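Local coordinates for protein thiamine-phosphate synthase (Pyrococcus furiosus, PDB 1XI3) that probably condenses a thiazole phosphate with a pyrimidine diphosphate to form thiamine phosphate, with magnesium as cofactor, at residues A129-T140 with V161-I171. Residues are numbered along the deposited sequence; the frame is centred on the assembly and turned at random. Where two conformers were deposited one is given.
Sequences ADYLGAGSVFPT and VKIPVVAIGGI. With SO4 (sulfate ion), chain C.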
loop_
_atom_site.group_PDB
_atom_site.type_symbol
_atom_site.label_atom_id
_atom_site.label_comp_id
_atom_site.label_asym_id
_atom_site.label_seq_id
_atom_site.Cartn_x
_atom_site.Cartn_y
_atom_site.Cartn_z
ATOM N N ALA A 129 -9.196 -15.176 9.715
ATOM C CA ALA A 129 -8.981 -13.983 10.511
ATOM C C ALA A 129 -8.622 -14.402 11.924
ATOM O O ALA A 129 -9.163 -15.388 12.450
ATOM C CB ALA A 129 -10.205 -13.116 10.527
ATOM N N ASP A 130 -7.717 -13.643 12.547
ATOM C CA ASP A 130 -7.372 -13.875 13.946
ATOM C C ASP A 130 -8.300 -13.193 14.932
ATOM O O ASP A 130 -8.507 -13.696 16.034
ATOM C CB ASP A 130 -5.920 -13.424 14.182
ATOM C CG ASP A 130 -4.950 -14.253 13.388
ATOM O OD1 ASP A 130 -4.281 -13.742 12.480
ATOM O OD2 ASP A 130 -4.878 -15.475 13.666
ATOM N N TYR A 131 -8.849 -12.041 14.554
ATOM C CA TYR A 131 -9.890 -11.395 15.335
ATOM C C TYR A 131 -10.774 -10.608 14.415
ATOM O O TYR A 131 -10.458 -10.411 13.241
ATOM C CB TYR A 131 -9.318 -10.482 16.460
ATOM C CG TYR A 131 -8.658 -9.218 15.951
ATOM C CD1 TYR A 131 -7.313 -9.212 15.517
ATOM C CD2 TYR A 131 -9.372 -8.033 15.851
ATOM C CE1 TYR A 131 -6.715 -8.044 15.021
ATOM C CE2 TYR A 131 -8.781 -6.870 15.353
ATOM C CZ TYR A 131 -7.460 -6.884 14.922
ATOM O OH TYR A 131 -6.928 -5.718 14.407
ATOM N N LEU A 132 -11.907 -10.200 14.967
ATOM C CA LEU A 132 -12.889 -9.417 14.230
ATOM C C LEU A 132 -13.015 -8.057 14.849
ATOM O O LEU A 132 -13.052 -7.907 16.078
ATOM C CB LEU A 132 -14.295 -10.059 14.282
ATOM C CG LEU A 132 -14.383 -11.481 13.768
ATOM C CD1 LEU A 132 -15.847 -11.938 13.814
ATOM C CD2 LEU A 132 -13.854 -11.581 12.370
ATOM N N GLY A 133 -13.125 -7.050 13.979
ATOM C CA GLY A 133 -13.632 -5.735 14.347
ATOM C C GLY A 133 -15.096 -5.685 13.899
ATOM O O GLY A 133 -15.351 -5.463 12.739
ATOM N N ALA A 134 -16.013 -5.869 14.843
ATOM C CA ALA A 134 -17.473 -5.964 14.522
ATOM C C ALA A 134 -18.140 -4.650 14.800
ATOM O O ALA A 134 -18.106 -4.140 15.922
ATOM C CB ALA A 134 -18.124 -7.077 15.321
ATOM N N GLY A 135 -18.727 -4.030 13.763
ATOM C CA GLY A 135 -19.401 -2.772 13.934
ATOM C C GLY A 135 -20.227 -2.416 12.697
ATOM O O GLY A 135 -20.384 -3.238 11.832
ATOM N N SER A 136 -20.706 -1.191 12.599
ATOM C CA SER A 136 -20.622 -0.174 13.617
ATOM C C SER A 136 -21.693 -0.445 14.666
ATOM O O SER A 136 -22.853 -0.675 14.336
ATOM C CB SER A 136 -20.847 1.199 13.000
ATOM O OG SER A 136 -20.525 2.209 13.928
ATOM N N VAL A 137 -21.311 -0.461 15.938
ATOM C CA VAL A 137 -22.330 -0.733 16.975
ATOM C C VAL A 137 -23.425 0.375 16.942
ATOM O O VAL A 137 -24.654 0.083 16.932
ATOM C CB VAL A 137 -21.721 -0.829 18.368
ATOM C CG1 VAL A 137 -22.782 -1.176 19.401
ATOM C CG2 VAL A 137 -20.636 -1.888 18.391
ATOM N N PHE A 138 -22.946 1.610 16.935
ATOM C CA PHE A 138 -23.787 2.800 16.868
ATOM C C PHE A 138 -23.329 3.667 15.683
ATOM O O PHE A 138 -22.232 3.490 15.152
ATOM C CB PHE A 138 -23.671 3.599 18.158
ATOM C CG PHE A 138 -23.865 2.800 19.409
ATOM C CD1 PHE A 138 -22.786 2.491 20.224
ATOM C CD2 PHE A 138 -25.137 2.388 19.800
ATOM C CE1 PHE A 138 -22.966 1.785 21.406
ATOM C CE2 PHE A 138 -25.310 1.653 20.967
ATOM C CZ PHE A 138 -24.229 1.357 21.761
ATOM N N PRO A 139 -24.173 4.609 15.239
ATOM C CA PRO A 139 -23.754 5.475 14.124
ATOM C C PRO A 139 -22.443 6.238 14.382
ATOM O O PRO A 139 -22.207 6.689 15.512
ATOM C CB PRO A 139 -24.934 6.459 13.989
ATOM C CG PRO A 139 -26.093 5.741 14.575
ATOM C CD PRO A 139 -25.523 4.947 15.719
ATOM N N THR A 140 -21.608 6.377 13.343
ATOM C CA THR A 140 -20.297 7.049 13.439
ATOM C C THR A 140 -20.111 8.064 12.313
ATOM O O THR A 140 -20.968 8.915 12.091
ATOM C CB THR A 140 -19.139 6.047 13.315
ATOM O OG1 THR A 140 -19.181 5.425 12.027
ATOM C CG2 THR A 140 -19.248 4.991 14.336
ATOM N N VAL A 161 -19.109 -16.881 16.739
ATOM C CA VAL A 161 -17.720 -17.119 16.348
ATOM C C VAL A 161 -16.870 -17.481 17.553
ATOM O O VAL A 161 -17.243 -17.194 18.680
ATOM C CB VAL A 161 -17.074 -15.885 15.638
ATOM C CG1 VAL A 161 -17.916 -15.448 14.484
ATOM C CG2 VAL A 161 -16.839 -14.735 16.618
ATOM N N LYS A 162 -15.725 -18.107 17.283
ATOM C CA LYS A 162 -14.826 -18.596 18.329
ATOM C C LYS A 162 -13.574 -17.732 18.506
ATOM O O LYS A 162 -12.878 -17.853 19.520
ATOM C CB LYS A 162 -14.393 -20.015 17.988
ATOM C CG LYS A 162 -15.561 -20.976 17.919
ATOM N N ILE A 163 -13.286 -16.893 17.511
ATOM C CA ILE A 163 -12.153 -15.967 17.581
ATOM C C ILE A 163 -12.538 -14.677 18.333
ATOM O O ILE A 163 -13.731 -14.353 18.495
ATOM C CB ILE A 163 -11.607 -15.583 16.175
ATOM C CG1 ILE A 163 -12.719 -15.016 15.251
ATOM C CG2 ILE A 163 -10.936 -16.781 15.507
ATOM C CD1 ILE A 163 -12.239 -14.436 13.962
ATOM N N PRO A 164 -11.523 -13.941 18.856
ATOM C CA PRO A 164 -11.831 -12.723 19.557
ATOM C C PRO A 164 -12.573 -11.696 18.726
ATOM O O PRO A 164 -12.343 -11.591 17.518
ATOM C CB PRO A 164 -10.474 -12.172 19.942
ATOM C CG PRO A 164 -9.577 -13.367 19.961
ATOM C CD PRO A 164 -10.086 -14.244 18.889
ATOM N N VAL A 165 -13.443 -10.976 19.405
ATOM C CA VAL A 165 -14.266 -9.922 18.787
ATOM C C VAL A 165 -14.031 -8.609 19.527
ATOM O O VAL A 165 -14.202 -8.537 20.755
ATOM C CB VAL A 165 -15.771 -10.285 18.823
ATOM C CG1 VAL A 165 -16.606 -9.157 18.169
ATOM C CG2 VAL A 165 -16.016 -11.647 18.201
ATOM N N VAL A 166 -13.634 -7.573 18.769
ATOM C CA VAL A 166 -13.523 -6.213 19.251
ATOM C C VAL A 166 -14.697 -5.420 18.672
ATOM O O VAL A 166 -14.894 -5.393 17.450
ATOM C CB VAL A 166 -12.202 -5.580 18.813
ATOM C CG1 VAL A 166 -12.099 -4.185 19.320
ATOM C CG2 VAL A 166 -11.026 -6.425 19.324
ATOM N N ALA A 167 -15.507 -4.820 19.537
ATOM C CA ALA A 167 -16.620 -3.964 19.079
ATOM C C ALA A 167 -16.056 -2.656 18.571
ATOM O O ALA A 167 -15.093 -2.143 19.142
ATOM C CB ALA A 167 -17.573 -3.665 20.241
ATOM N N ILE A 168 -16.690 -2.062 17.539
ATOM C CA ILE A 168 -16.278 -0.785 17.060
ATOM C C ILE A 168 -17.479 0.031 16.580
ATOM O O ILE A 168 -18.452 -0.537 16.064
ATOM C CB ILE A 168 -15.217 -0.918 15.906
ATOM C CG1 ILE A 168 -14.613 0.452 15.599
ATOM C CG2 ILE A 168 -15.811 -1.598 14.695
ATOM C CD1 ILE A 168 -13.425 0.451 14.690
ATOM N N GLY A 169 -17.377 1.340 16.753
ATOM C CA GLY A 169 -18.276 2.271 16.109
ATOM C C GLY A 169 -19.185 2.989 17.075
ATOM O O GLY A 169 -20.113 2.386 17.633
ATOM N N GLY A 170 -18.912 4.261 17.295
ATOM C CA GLY A 170 -19.747 5.078 18.163
ATOM C C GLY A 170 -19.628 4.793 19.647
ATOM O O GLY A 170 -20.522 5.171 20.442
ATOM N N ILE A 171 -18.521 4.156 20.042
ATOM C CA ILE A 171 -18.332 3.733 21.422
ATOM C C ILE A 171 -17.704 4.835 22.255
ATOM O O ILE A 171 -16.751 5.482 21.845
ATOM C CB ILE A 171 -17.497 2.433 21.537
ATOM C CG1 ILE A 171 -18.139 1.308 20.708
ATOM C CG2 ILE A 171 -17.367 2.005 22.988
ATOM C CD1 ILE A 171 -17.253 0.054 20.526
HETATM S S SO4 C . -15.887 6.219 16.625
HETATM O O1 SO4 C . -16.998 6.791 17.409
HETATM O O2 SO4 C . -15.142 7.404 16.220
HETATM O O3 SO4 C . -15.062 5.352 17.469
HETATM O O4 SO4 C . -16.503 5.387 15.635
#
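On the outer side of the barrel Leu132, in strand 131-135, meets Ile163 and Val161 in the loop that leads into strand 165-168. Its CD2 rests on Ile163 CD1 at 3.6 Å, and the two side chains cross at about a right angle. CG1 of Ile163 sits between its own backbone N and carbonyl carbon (chi1 55°), which brings CD1 against Leu132 and close to the carbonyl of Ala129. The other leucine branch, CD1, meets Val161 tip to tip. With an alanine at Leu132, a gap would probably open beside Ile163 CD1, and Val161 would lose its contact with the leucine branch.

The backbones pair in register, Leu132 with Val165 through Ala134 with Ala167. Val166 N donates to Leu132 O at 2.8 Å, almost straight at 174°, while its carbonyl accepts Ala134 N. On the barrel-interior face, Ile168 lays CG2 against the Ala134 carbonyl, 3.6 Å from its O. Gly133 opposes Val166 there without a side chain.

Beyond the strands the two loops stay joined. Val137 N bonds to Ile168 O, and Phe138 N reaches Gly169 O at 3.0 Å from above the carbonyl plane. The backbone angles of Gly169 (phi 112°) would jam a CB against the carbonyl O of Ile168, which calls for glycine. Gly170 N donates to sulfate O4 at 3.1 Å, and Ser191 and Ile190 also bind this ion. Thr140 and Gly170 are predicted to bind the thiazole phosphate substrate, so the sulfate may mark its phosphate site.

The pair forms the sixth and seventh strands of the closed eight-stranded TIM barrel, linked by a beta-alpha-beta crossover through helix 150-160. That helix covers Leu132, Ala134 and Ala167, and helix 118-127 also packs on Leu132. Strand 110-115 bonds to the other edge of strand 131-135.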